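Local coordinates for protein Non-reducing end beta-L-arabinofuranosidase (Bacteroides thetaiotaomicron, PDB 5MQO) that probably hydrolyses glycosidic bonds in plant pectin as a glycoside hydrolase of family GH127, at residues D42-T47 with N471-L476; K105-V110 with I202-A207; E121-M126 with R206-T211; A216-T221 with V249-A254; N414-G419 with R464-A469. All blocks are in the same frame, centred on the assembly; numbering follows the deposited sequence.

Contact 1 of 5, residues D42-T47 with N471-L476; sequences DAVHWT and NYAYTL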
# COMPACT_ATOMS: atom_id res chain seq x y z
N ASP A 42 5.08 -18.19 -3.71
CA ASP A 42 5.75 -18.63 -4.96
C ASP A 42 4.85 -18.80 -6.22
O ASP A 42 5.37 -19.03 -7.35
CB ASP A 42 6.53 -19.95 -4.70
CG ASP A 42 5.63 -21.14 -4.21
OD1 ASP A 42 4.47 -20.99 -3.78
OD2 ASP A 42 6.14 -22.27 -4.23
N ALA A 43 3.54 -18.64 -6.05
CA ALA A 43 2.56 -18.95 -7.10
C ALA A 43 2.40 -17.94 -8.23
O ALA A 43 2.03 -18.34 -9.32
CB ALA A 43 1.20 -19.18 -6.46
N VAL A 44 2.64 -16.66 -7.97
CA VAL A 44 2.39 -15.62 -8.96
C VAL A 44 3.73 -14.99 -9.35
O VAL A 44 4.48 -14.59 -8.47
CB VAL A 44 1.40 -14.55 -8.43
CG1 VAL A 44 1.11 -13.47 -9.46
CG2 VAL A 44 0.09 -15.20 -7.99
N HIS A 45 4.06 -14.97 -10.65
CA HIS A 45 5.18 -14.17 -11.18
C HIS A 45 4.63 -13.09 -12.13
O HIS A 45 3.88 -13.42 -13.04
CB HIS A 45 6.19 -14.97 -12.04
CG HIS A 45 6.62 -16.29 -11.49
ND1 HIS A 45 6.58 -16.61 -10.15
CD2 HIS A 45 7.17 -17.35 -12.11
CE1 HIS A 45 7.05 -17.83 -9.97
NE2 HIS A 45 7.42 -18.30 -11.14
N TRP A 46 5.04 -11.84 -11.94
CA TRP A 46 4.88 -10.82 -12.99
C TRP A 46 5.69 -11.27 -14.21
O TRP A 46 6.79 -11.81 -14.06
CB TRP A 46 5.40 -9.43 -12.57
CG TRP A 46 4.78 -8.82 -11.38
CD1 TRP A 46 5.42 -8.39 -10.25
CD2 TRP A 46 3.38 -8.58 -11.17
NE1 TRP A 46 4.50 -7.89 -9.35
CE2 TRP A 46 3.25 -7.99 -9.89
CE3 TRP A 46 2.23 -8.80 -11.94
CZ2 TRP A 46 2.02 -7.61 -9.37
CZ3 TRP A 46 1.00 -8.44 -11.42
CH2 TRP A 46 0.91 -7.84 -10.14
N THR A 47 5.14 -10.97 -15.40
CA THR A 47 5.75 -11.23 -16.68
C THR A 47 6.01 -9.91 -17.42
O THR A 47 6.99 -9.25 -17.12
CB THR A 47 4.88 -12.21 -17.51
OG1 THR A 47 3.57 -11.68 -17.65
CG2 THR A 47 4.77 -13.54 -16.82
N ASN A 471 2.11 -10.78 -4.67
CA ASN A 471 1.34 -11.48 -3.64
C ASN A 471 0.01 -10.84 -3.34
O ASN A 471 -0.71 -11.36 -2.49
CB ASN A 471 2.13 -11.55 -2.34
CG ASN A 471 3.26 -12.52 -2.42
OD1 ASN A 471 3.08 -13.73 -2.22
ND2 ASN A 471 4.45 -12.01 -2.71
N TYR A 472 -0.32 -9.74 -4.03
CA TYR A 472 -1.62 -9.07 -3.96
C TYR A 472 -2.53 -9.24 -5.23
O TYR A 472 -3.64 -8.70 -5.30
CB TYR A 472 -1.37 -7.57 -3.64
CG TYR A 472 -0.69 -7.39 -2.29
CD1 TYR A 472 -1.45 -7.33 -1.13
CD2 TYR A 472 0.71 -7.37 -2.17
CE1 TYR A 472 -0.85 -7.24 0.11
CE2 TYR A 472 1.32 -7.28 -0.92
CZ TYR A 472 0.54 -7.21 0.22
OH TYR A 472 1.10 -7.07 1.47
N ALA A 473 -2.08 -10.02 -6.22
CA ALA A 473 -2.79 -10.07 -7.51
C ALA A 473 -4.06 -10.87 -7.41
O ALA A 473 -5.05 -10.47 -7.99
CB ALA A 473 -1.90 -10.62 -8.59
N TYR A 474 -4.05 -11.97 -6.66
CA TYR A 474 -5.21 -12.86 -6.53
C TYR A 474 -5.50 -13.22 -5.07
O TYR A 474 -4.63 -13.13 -4.21
CB TYR A 474 -4.99 -14.19 -7.30
CG TYR A 474 -4.63 -14.11 -8.78
CD1 TYR A 474 -5.63 -14.07 -9.77
CD2 TYR A 474 -3.30 -14.16 -9.20
CE1 TYR A 474 -5.29 -14.01 -11.14
CE2 TYR A 474 -2.97 -14.11 -10.55
CZ TYR A 474 -3.97 -14.03 -11.51
OH TYR A 474 -3.63 -13.98 -12.83
N THR A 475 -6.72 -13.66 -4.80
CA THR A 475 -6.98 -14.45 -3.60
C THR A 475 -7.77 -15.68 -3.97
O THR A 475 -8.32 -15.77 -5.07
CB THR A 475 -7.80 -13.66 -2.58
OG1 THR A 475 -8.94 -13.12 -3.25
CG2 THR A 475 -6.97 -12.53 -1.93
N LEU A 476 -7.87 -16.60 -3.03
CA LEU A 476 -8.67 -17.83 -3.22
C LEU A 476 -9.78 -17.91 -2.18
O LEU A 476 -9.75 -17.21 -1.16
CB LEU A 476 -7.79 -19.07 -3.07
CG LEU A 476 -6.40 -19.05 -3.71
CD1 LEU A 476 -5.55 -20.18 -3.17
CD2 LEU A 476 -6.50 -19.11 -5.23
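V44 sets CG1 anti to its backbone N (chi1 -179°), which leaves CG2 beside the N and facing Y474. Y474 in turn places its ring anti to its own carbonyl carbon (chi1 -55°), and this swings the ring back toward strand 44-46. The V44 methyl CG2 then meets the ring at its edge, near the ring plane. V44 CG2 lies 3.7 Å from Y474 CD2 and 4.1 Å from Y474 CE2. The second methyl of V44 serves another partner: V44 CG1 sits 4.2 Å from A473 CB. That alanine methyl is shared, because W46 CH2 also lies 4.2 Å from A473 CB and approaches it obliquely. V44 and W46 thus both pack on A473, at the point where the chain leaves the short 3-10 turn and enters strand 474-477. The two strands are not paired with each other. Strand 44-46 is an edge strand of an antiparallel sheet and pairs with strand 489-494, while 474-477 pairs with 480-483 in a different, mixed sheet. The contact is therefore side-chain packing between two sheets, and it brings an early strand of the chain against the segment that follows helix 458-466. L491 of strand 489-494 touches both V44 and Y474 and extends the apolar patch. The polar end of the tyrosine is satisfied outside the patch: Y474 OH is hydrogen-bonded to N489 OD1, with a weak bond to Q505 OE1. W46 stacks on W51, and Q470 also touches its side chain.

Contact 2 of 5, residues K105-V110 with I202-A207; sequences KWMEGV and IVHHRA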
# COMPACT_ATOMS: atom_id res chain seq x y z
N LYS A 105 13.96 -6.63 7.23
CA LYS A 105 13.00 -6.24 6.18
C LYS A 105 13.60 -6.45 4.81
O LYS A 105 12.96 -7.01 3.97
CB LYS A 105 12.49 -4.79 6.36
CG LYS A 105 11.44 -4.67 7.46
CD LYS A 105 10.94 -3.25 7.68
CE LYS A 105 11.91 -2.42 8.51
NZ LYS A 105 11.38 -1.06 8.86
N TRP A 106 14.85 -6.01 4.62
CA TRP A 106 15.61 -6.22 3.39
C TRP A 106 15.59 -7.70 3.01
O TRP A 106 15.19 -8.08 1.90
CB TRP A 106 17.06 -5.73 3.56
CG TRP A 106 18.00 -6.02 2.37
CD1 TRP A 106 18.13 -5.27 1.23
CD2 TRP A 106 18.92 -7.11 2.23
NE1 TRP A 106 19.06 -5.83 0.40
CE2 TRP A 106 19.56 -6.95 0.98
CE3 TRP A 106 19.26 -8.21 3.04
CZ2 TRP A 106 20.54 -7.86 0.51
CZ3 TRP A 106 20.24 -9.11 2.57
CH2 TRP A 106 20.86 -8.92 1.31
N MET A 107 16.01 -8.52 3.97
CA MET A 107 16.14 -9.97 3.84
C MET A 107 14.79 -10.62 3.52
O MET A 107 14.70 -11.51 2.69
CB MET A 107 16.78 -10.50 5.13
CG MET A 107 16.50 -11.93 5.52
SD MET A 107 17.55 -13.08 4.64
CE MET A 107 16.46 -14.49 4.81
N GLU A 108 13.73 -10.14 4.17
CA GLU A 108 12.38 -10.60 3.88
C GLU A 108 12.05 -10.33 2.41
O GLU A 108 11.46 -11.17 1.72
CB GLU A 108 11.39 -9.89 4.80
CG GLU A 108 9.94 -10.33 4.69
CD GLU A 108 8.99 -9.53 5.60
OE1 GLU A 108 9.43 -9.03 6.70
OE2 GLU A 108 7.80 -9.41 5.20
N GLY A 109 12.44 -9.14 1.96
CA GLY A 109 12.41 -8.79 0.56
C GLY A 109 13.22 -9.73 -0.34
O GLY A 109 12.71 -10.14 -1.38
N VAL A 110 14.45 -10.07 0.05
CA VAL A 110 15.26 -11.01 -0.73
C VAL A 110 14.52 -12.36 -0.87
O VAL A 110 14.43 -12.90 -1.97
CB VAL A 110 16.69 -11.22 -0.14
CG1 VAL A 110 17.41 -12.36 -0.84
CG2 VAL A 110 17.55 -9.97 -0.24
N ILE A 202 9.22 -16.09 8.87
CA ILE A 202 8.01 -16.71 8.31
C ILE A 202 8.12 -16.71 6.77
O ILE A 202 7.96 -17.74 6.11
CB ILE A 202 6.74 -15.93 8.70
CG1 ILE A 202 6.46 -16.05 10.19
CG2 ILE A 202 5.49 -16.41 7.94
CD1 ILE A 202 5.65 -14.86 10.68
N VAL A 203 8.41 -15.53 6.22
CA VAL A 203 8.55 -15.34 4.79
C VAL A 203 9.67 -16.21 4.22
O VAL A 203 9.52 -16.79 3.15
CB VAL A 203 8.80 -13.85 4.47
CG1 VAL A 203 9.15 -13.65 3.00
CG2 VAL A 203 7.56 -13.02 4.84
N HIS A 204 10.78 -16.31 4.95
CA HIS A 204 11.86 -17.16 4.49
C HIS A 204 11.43 -18.63 4.44
O HIS A 204 11.70 -19.32 3.46
CB HIS A 204 13.09 -17.02 5.37
CG HIS A 204 14.20 -17.92 4.96
ND1 HIS A 204 14.43 -19.14 5.57
CD2 HIS A 204 15.10 -17.82 3.96
CE1 HIS A 204 15.45 -19.74 4.97
NE2 HIS A 204 15.87 -18.96 3.99
N HIS A 205 10.76 -19.09 5.49
CA HIS A 205 10.22 -20.46 5.58
C HIS A 205 9.31 -20.79 4.42
O HIS A 205 9.43 -21.83 3.80
CB HIS A 205 9.44 -20.62 6.88
CG HIS A 205 8.86 -21.99 7.08
ND1 HIS A 205 9.61 -23.14 6.94
CD2 HIS A 205 7.63 -22.39 7.47
CE1 HIS A 205 8.85 -24.19 7.21
NE2 HIS A 205 7.65 -23.76 7.54
N ARG A 206 8.40 -19.87 4.13
CA ARG A 206 7.41 -20.04 3.09
C ARG A 206 8.01 -20.09 1.69
O ARG A 206 7.45 -20.74 0.82
CB ARG A 206 6.35 -18.95 3.24
CG ARG A 206 5.52 -19.15 4.52
CD ARG A 206 4.37 -18.16 4.67
NE ARG A 206 3.59 -18.43 5.88
CZ ARG A 206 2.79 -17.56 6.50
NH1 ARG A 206 2.62 -16.32 6.05
NH2 ARG A 206 2.15 -17.93 7.60
N ALA A 207 9.14 -19.41 1.48
CA ALA A 207 9.78 -19.30 0.18
C ALA A 207 10.76 -20.42 -0.13
O ALA A 207 10.82 -20.85 -1.28
CB ALA A 207 10.51 -17.97 0.08
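E108 and V203 cross at about a right angle, with the aliphatic part of the glutamate laid against the valine. E108 CG is 3.6 Å from V203 CG2, and E108 OE2 is also 3.6 Å from V203 CG2. The other methyl, V203 CG1, lies 3.6 Å from the backbone E108 O. The glutamate has CG anti to its backbone N (chi1 -176°) and runs extended beyond it. This course takes its methylenes past V203 and carries the carboxylate on to R464. A salt bridge joins E108 OE1 to R464 NH2, and a weak bond joins E108 OE2 to Q468. Were E108 replaced by an alanine, R464 would probably lose this carboxylate partner and a gap would open beside V203. The second pair meets obliquely. M107 bends at chi2 (81°), which brings M107 CE to 3.7 Å from H204 CD2. All four side chains are buried, and the pairing is pure van der Waals contact between helices. Helices 102-117 and 192-208 pack here within the catalytic domain. M126 and F129 of helix 120-136 touch M107, I130 of the same helix touches H204, and helix 458-466 supplies the partner of E108.

Contact 3 of 5, residues E121-M126 with R206-T211; sequences ELDKLM and RATGKT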
# COMPACT_ATOMS: atom_id res chain seq x y z
N GLU A 121 21.94 -17.83 -6.20
CA GLU A 121 22.81 -16.82 -5.57
C GLU A 121 22.12 -16.05 -4.44
O GLU A 121 22.80 -15.58 -3.52
CB GLU A 121 23.44 -15.85 -6.58
CG GLU A 121 24.69 -16.42 -7.26
CD GLU A 121 25.81 -15.39 -7.46
OE1 GLU A 121 25.54 -14.18 -7.62
OE2 GLU A 121 26.98 -15.82 -7.47
N LEU A 122 20.80 -15.90 -4.51
CA LEU A 122 20.05 -15.34 -3.37
C LEU A 122 19.96 -16.34 -2.22
O LEU A 122 20.09 -15.94 -1.05
CB LEU A 122 18.64 -14.86 -3.78
CG LEU A 122 18.55 -13.65 -4.73
CD1 LEU A 122 17.09 -13.21 -4.88
CD2 LEU A 122 19.41 -12.47 -4.29
N ASP A 123 19.75 -17.63 -2.53
CA ASP A 123 19.55 -18.64 -1.49
C ASP A 123 20.78 -18.75 -0.61
O ASP A 123 20.67 -18.91 0.60
CB ASP A 123 19.22 -20.01 -2.09
CG ASP A 123 18.68 -20.99 -1.07
OD1 ASP A 123 18.17 -20.58 -0.01
OD2 ASP A 123 18.75 -22.19 -1.32
N LYS A 124 21.96 -18.61 -1.23
CA LYS A 124 23.24 -18.62 -0.52
C LYS A 124 23.47 -17.34 0.30
O LYS A 124 23.82 -17.40 1.49
CB LYS A 124 24.39 -18.87 -1.52
CG LYS A 124 24.34 -20.29 -2.08
CD LYS A 124 24.94 -20.46 -3.47
CE LYS A 124 24.48 -21.78 -4.09
NZ LYS A 124 25.44 -22.35 -5.08
N LEU A 125 23.27 -16.20 -0.35
CA LEU A 125 23.24 -14.90 0.33
C LEU A 125 22.29 -14.85 1.54
O LEU A 125 22.55 -14.16 2.52
CB LEU A 125 22.87 -13.81 -0.68
CG LEU A 125 22.57 -12.40 -0.19
CD1 LEU A 125 23.72 -11.78 0.60
CD2 LEU A 125 22.22 -11.54 -1.40
N MET A 126 21.18 -15.59 1.46
CA MET A 126 20.28 -15.74 2.61
C MET A 126 20.86 -16.63 3.72
O MET A 126 20.90 -16.24 4.89
CB MET A 126 18.89 -16.24 2.16
CG MET A 126 18.10 -15.15 1.43
SD MET A 126 16.36 -15.47 1.16
CE MET A 126 16.42 -16.73 -0.12
N ARG A 206 8.40 -19.87 4.13
CA ARG A 206 7.41 -20.04 3.09
C ARG A 206 8.01 -20.09 1.69
O ARG A 206 7.45 -20.74 0.82
CB ARG A 206 6.35 -18.95 3.24
CG ARG A 206 5.52 -19.15 4.52
CD ARG A 206 4.37 -18.16 4.67
NE ARG A 206 3.59 -18.43 5.88
CZ ARG A 206 2.79 -17.56 6.50
NH1 ARG A 206 2.62 -16.32 6.05
NH2 ARG A 206 2.15 -17.93 7.60
N ALA A 207 9.14 -19.41 1.48
CA ALA A 207 9.78 -19.30 0.18
C ALA A 207 10.76 -20.42 -0.13
O ALA A 207 10.82 -20.85 -1.28
CB ALA A 207 10.51 -17.97 0.08
N THR A 208 11.55 -20.83 0.87
CA THR A 208 12.65 -21.79 0.70
C THR A 208 12.33 -23.20 1.20
O THR A 208 12.99 -24.17 0.81
CB THR A 208 13.92 -21.33 1.46
OG1 THR A 208 13.75 -21.44 2.90
CG2 THR A 208 14.29 -19.88 1.10
N GLY A 209 11.36 -23.33 2.09
CA GLY A 209 11.10 -24.60 2.77
C GLY A 209 11.91 -24.77 4.04
O GLY A 209 11.53 -25.55 4.90
N LYS A 210 13.00 -24.01 4.18
CA LYS A 210 13.96 -24.24 5.24
C LYS A 210 13.50 -23.67 6.59
O LYS A 210 12.89 -22.58 6.67
CB LYS A 210 15.31 -23.60 4.89
CG LYS A 210 15.92 -24.07 3.58
CD LYS A 210 17.38 -23.63 3.49
CE LYS A 210 17.94 -23.80 2.08
NZ LYS A 210 19.12 -22.93 1.83
N THR A 211 13.86 -24.41 7.64
CA THR A 211 13.54 -24.08 9.02
C THR A 211 14.67 -23.28 9.75
O THR A 211 14.56 -22.97 10.93
CB THR A 211 13.22 -25.38 9.77
OG1 THR A 211 12.49 -25.06 10.95
CG2 THR A 211 14.50 -26.20 10.13
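The backbones come nearest at D123 and T208, with CA atoms 7.9 Å apart, just before the chain leaves helix 192-208 at G209 with positive phi (88°). Beyond that glycine, K210 runs extended back toward helix 120-136. K210 NZ forms a salt bridge with D123 OD1 at 3.1 Å, on the syn side but 34° out of the carboxylate plane. A weak bond of 3.3 Å joins K210 NZ to D123 OD2. K210 NZ has a second carboxylate partner in D127, one helical turn on. An asparagine in place of D123 removes one of the two carboxylates at K210 NZ, and is likely to leave the lysine end held mainly by D127. T208 forms an ST turn: T208 OG1 accepts from K210 N at 3.0 Å, which ties the lysine backbone to the threonine side chain. OG1 also bonds to H204 O. With OG1 placed between the backbone N and the carbonyl carbon (chi1 71°), CG2 faces helix 120-136. T208 CG2 meets M126 CE tip to tip at 4.0 Å. M126 also touches V110, A111 and Y114 of helix 102-117, which places the C-terminal end of helix 192-208 beside helices 102-117 and 120-136.

Contact 4 of 5, residues A216-T221 with V249-A254; sequences AAVKAT and VEMYRA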
# COMPACT_ATOMS: atom_id res chain seq x y z
N ALA A 216 14.82 -19.46 14.49
CA ALA A 216 15.25 -18.18 15.11
C ALA A 216 14.08 -17.26 15.43
O ALA A 216 14.04 -16.65 16.48
CB ALA A 216 16.27 -17.44 14.24
N ALA A 217 13.11 -17.20 14.53
CA ALA A 217 11.90 -16.42 14.76
C ALA A 217 10.96 -16.98 15.88
O ALA A 217 10.52 -16.18 16.75
CB ALA A 217 11.16 -16.27 13.43
N VAL A 218 10.65 -18.29 15.86
CA VAL A 218 9.82 -18.93 16.92
C VAL A 218 10.39 -18.64 18.34
O VAL A 218 9.64 -18.39 19.29
CB VAL A 218 9.69 -20.49 16.74
CG1 VAL A 218 8.95 -21.16 17.91
CG2 VAL A 218 9.00 -20.85 15.44
N LYS A 219 11.71 -18.68 18.47
CA LYS A 219 12.38 -18.33 19.72
C LYS A 219 12.22 -16.86 20.09
O LYS A 219 11.96 -16.55 21.25
CB LYS A 219 13.86 -18.69 19.65
CG LYS A 219 14.13 -20.18 19.64
CD LYS A 219 15.63 -20.40 19.69
CE LYS A 219 15.98 -21.87 19.72
NZ LYS A 219 17.36 -22.01 20.24
N ALA A 220 12.37 -15.97 19.11
CA ALA A 220 12.19 -14.52 19.33
C ALA A 220 10.78 -14.22 19.84
O ALA A 220 10.58 -13.40 20.76
CB ALA A 220 12.44 -13.76 18.05
N THR A 221 9.82 -14.91 19.23
CA THR A 221 8.42 -14.79 19.59
C THR A 221 8.19 -15.21 21.04
O THR A 221 7.49 -14.51 21.79
CB THR A 221 7.56 -15.63 18.62
OG1 THR A 221 7.83 -15.23 17.27
CG2 THR A 221 6.07 -15.52 18.93
N VAL A 249 0.38 -12.52 15.12
CA VAL A 249 -0.75 -13.27 14.53
C VAL A 249 -0.25 -14.13 13.35
O VAL A 249 -0.72 -15.26 13.12
CB VAL A 249 -1.89 -12.36 14.05
CG1 VAL A 249 -2.99 -13.15 13.34
CG2 VAL A 249 -2.51 -11.62 15.23
N GLU A 250 0.71 -13.61 12.61
CA GLU A 250 1.25 -14.41 11.54
C GLU A 250 2.05 -15.61 12.10
O GLU A 250 2.10 -16.66 11.48
CB GLU A 250 2.07 -13.56 10.57
CG GLU A 250 2.18 -14.14 9.18
CD GLU A 250 0.84 -14.40 8.51
OE1 GLU A 250 0.74 -15.42 7.78
OE2 GLU A 250 -0.10 -13.58 8.69
N MET A 251 2.64 -15.47 13.28
CA MET A 251 3.31 -16.59 13.91
C MET A 251 2.36 -17.62 14.44
O MET A 251 2.67 -18.82 14.37
CB MET A 251 4.24 -16.15 15.01
CG MET A 251 5.64 -15.93 14.50
SD MET A 251 6.46 -17.51 14.26
CE MET A 251 7.98 -16.85 13.64
N TYR A 252 1.22 -17.19 14.97
CA TYR A 252 0.17 -18.15 15.37
C TYR A 252 -0.32 -18.91 14.15
O TYR A 252 -0.34 -20.13 14.15
CB TYR A 252 -1.01 -17.45 16.03
CG TYR A 252 -2.27 -18.26 16.13
CD1 TYR A 252 -2.39 -19.34 17.01
CD2 TYR A 252 -3.38 -17.93 15.35
CE1 TYR A 252 -3.58 -20.07 17.10
CE2 TYR A 252 -4.56 -18.65 15.42
CZ TYR A 252 -4.67 -19.72 16.30
OH TYR A 252 -5.88 -20.39 16.34
N ARG A 253 -0.65 -18.18 13.10
CA ARG A 253 -0.91 -18.77 11.79
C ARG A 253 0.12 -19.78 11.34
O ARG A 253 -0.26 -20.82 10.81
CB ARG A 253 -1.04 -17.69 10.71
CG ARG A 253 -2.40 -17.00 10.78
CD ARG A 253 -2.42 -15.70 10.03
NE ARG A 253 -3.66 -15.00 10.29
CZ ARG A 253 -3.89 -13.76 9.86
NH1 ARG A 253 -2.98 -13.11 9.14
NH2 ARG A 253 -5.05 -13.16 10.14
N ALA A 254 1.39 -19.49 11.54
CA ALA A 254 2.46 -20.39 11.11
C ALA A 254 2.78 -21.56 12.05
O ALA A 254 3.40 -22.52 11.60
CB ALA A 254 3.72 -19.60 10.85
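M251 carries the apolar contact, pushing its side chain from helix 243-255 against A217, V218 and T221 of helix 212-230. The chain bends at chi2 (-77°), which carries CE onto the first turn of the segment. M251 CE stands 3.2 Å from A217 CB, a distance so short that the exact methyl position is doubtful. M251 SD lies 4.4 Å from V218 CG2. T221 crosses the methionine obliquely, with T221 OG1 3.6 Å from M251 CG. The hydroxyl lies along the CG and SD of the methionine.

T221 makes its side-chain hydrogen bond within its own helix. T221 OG1 donates to A217 O at 2.9 Å, from above the carbonyl plane. A217 O also accepts from T221 N, so two donors of one residue grip it and the threonine hydroxyl is held beside the methionine.

The charged pair belongs to helix 243-255. R253 NH1 donates to E250 OE2 at 3.0 Å, nearly in the guanidinium plane. R253 continues to E313 and D309 of helix 297-314, and E250 OE1 pairs with R206.

The short helix axes pass 11.2 Å apart at a crossing angle of -123°. Helix 192-208 lies against both, through M198 on T221 and I202 on M251, while Y260 of helix 258-270 covers V218 and T221.

Contact 5 of 5, residues N414-G419 with R464-A469; sequences NSVLSG and RTLCQA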
# COMPACT_ATOMS: atom_id res chain seq x y z
N ASN A 414 -0.20 4.70 -6.16
CA ASN A 414 -0.17 6.16 -6.01
C ASN A 414 0.48 6.73 -4.73
O ASN A 414 0.82 7.90 -4.72
CB ASN A 414 -1.60 6.71 -6.13
CG ASN A 414 -2.25 6.27 -7.39
OD1 ASN A 414 -1.81 6.63 -8.45
ND2 ASN A 414 -3.26 5.43 -7.28
N SER A 415 0.59 5.92 -3.67
CA SER A 415 1.23 6.38 -2.44
C SER A 415 2.26 5.43 -1.84
O SER A 415 2.78 5.69 -0.76
CB SER A 415 0.16 6.73 -1.43
OG SER A 415 -0.77 5.68 -1.24
N VAL A 416 2.57 4.35 -2.54
CA VAL A 416 3.62 3.40 -2.12
C VAL A 416 4.70 3.39 -3.21
O VAL A 416 5.87 3.67 -2.93
CB VAL A 416 3.02 1.99 -1.92
CG1 VAL A 416 4.10 0.96 -1.66
CG2 VAL A 416 2.02 2.01 -0.78
N LEU A 417 4.29 3.10 -4.45
CA LEU A 417 5.19 3.16 -5.58
C LEU A 417 5.77 4.57 -5.78
O LEU A 417 6.88 4.72 -6.31
CB LEU A 417 4.47 2.65 -6.83
CG LEU A 417 5.20 2.61 -8.17
CD1 LEU A 417 6.41 1.70 -8.18
CD2 LEU A 417 4.22 2.17 -9.23
N SER A 418 5.06 5.61 -5.33
CA SER A 418 5.60 6.98 -5.40
C SER A 418 6.81 7.16 -4.48
O SER A 418 7.60 8.06 -4.67
CB SER A 418 4.54 7.98 -4.98
OG SER A 418 4.24 7.79 -3.61
N GLY A 419 6.91 6.31 -3.48
CA GLY A 419 7.97 6.38 -2.51
C GLY A 419 9.37 6.04 -2.98
O GLY A 419 10.34 6.28 -2.23
N ARG A 464 10.76 -3.85 0.38
CA ARG A 464 10.20 -5.18 0.58
C ARG A 464 8.72 -5.24 0.20
O ARG A 464 8.25 -6.27 -0.29
CB ARG A 464 10.43 -5.69 2.00
CG ARG A 464 9.52 -5.10 3.05
CD ARG A 464 8.24 -5.90 3.29
NE ARG A 464 8.23 -6.45 4.63
CZ ARG A 464 8.09 -5.73 5.76
NH1 ARG A 464 7.91 -4.42 5.73
NH2 ARG A 464 8.13 -6.35 6.93
N THR A 465 7.99 -4.15 0.41
CA THR A 465 6.57 -4.16 0.07
C THR A 465 6.45 -4.23 -1.45
O THR A 465 5.78 -5.13 -1.98
CB THR A 465 5.82 -2.95 0.64
OG1 THR A 465 5.62 -3.15 2.04
CG2 THR A 465 4.47 -2.80 -0.00
N LEU A 466 7.13 -3.33 -2.14
CA LEU A 466 7.13 -3.34 -3.59
C LEU A 466 7.66 -4.66 -4.16
O LEU A 466 7.10 -5.14 -5.13
CB LEU A 466 7.88 -2.15 -4.18
CG LEU A 466 7.26 -0.78 -3.88
CD1 LEU A 466 8.29 0.32 -4.03
CD2 LEU A 466 6.07 -0.52 -4.77
N CYS A 467 8.69 -5.25 -3.54
CA CYS A 467 9.17 -6.60 -3.93
C CYS A 467 8.12 -7.73 -3.76
O CYS A 467 8.36 -8.85 -4.21
CB CYS A 467 10.43 -7.00 -3.15
SG CYS A 467 11.96 -6.17 -3.64
N GLN A 468 7.00 -7.45 -3.10
CA GLN A 468 5.95 -8.42 -2.84
C GLN A 468 4.65 -8.16 -3.57
O GLN A 468 3.70 -8.91 -3.37
CB GLN A 468 5.64 -8.41 -1.36
CG GLN A 468 6.75 -8.95 -0.49
CD GLN A 468 6.55 -8.59 0.95
OE1 GLN A 468 5.77 -7.67 1.26
NE2 GLN A 468 7.25 -9.28 1.84
N ALA A 469 4.58 -7.11 -4.38
CA ALA A 469 3.35 -6.72 -5.09
C ALA A 469 2.59 -7.91 -5.67
O ALA A 469 1.39 -8.01 -5.50
CB ALA A 469 3.67 -5.74 -6.19
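V416 and L466 slide past each other in opposite directions between two helix ends of the GH127 catalytic domain, whose helical part is consistent with the (alpha/alpha)6 barrel of this family. A type I beta turn runs from L466 to A469 at the end of helix 458-466, and residues 417-419 form a 3-10 segment after helix 402-416. L466 is the central residue. With CG anti to the carbonyl carbon (chi1 -64°), its side chain extends toward the other segment, and the branch CD2 does the touching. V416 CG1 is 4.0 Å from L466 CD2. V416 CG1 is anti to its backbone N (chi1 173°) and also lies 4.1 Å from T465 CG2, with the valine and threonine side chains crossing at about a right angle. T465 turns its methyl to V416, while its hydroxyl is used inside its own helix: OG1 is hydrogen-bonded to N461 O. The threonine thus shows carbon to the contact and keeps its polar atom satisfied behind it. L417 has CG anti to the backbone N (chi1 180°), and its side chain crosses L466 at about a right angle, with L417 CD1 4.1 Å from L466 CD2. All four residues are buried. I386 of helix 382-399 touches both V416 and T465, and F58 of helix 50-69 touches L417 and L466, so the apolar cluster joins four helices. G419 N bonds back to V416 O at 2.9 Å, closing the turn. The nearest approach of the whole contact is made by a backbone carbon, with L417 CA 3.9 Å from L466 CD2.

Overall arrangement
Contacts 2 to 5 lie within the catalytic domain, and contact 1 joins strand 44-46 to the start of strand 474-477. Contacts 2 and 3 are closest, with centres 8 Å apart; they share R206 and A207, and M107 CE lies 3.8 Å from M126 SD. R206 NH1 links helix 192-208 to contact 4 through a 2.7 Å salt bridge to E250 OE1. E108 OE1 links contact 2 to contact 5 through R464 NH2 at 3.0 Å. Contact 5 touches contact 1 by packing, W46 CZ2 lying 3.8 Å from A469 C. Contacts 4 and 5 do not touch, their centres about 25 Å apart.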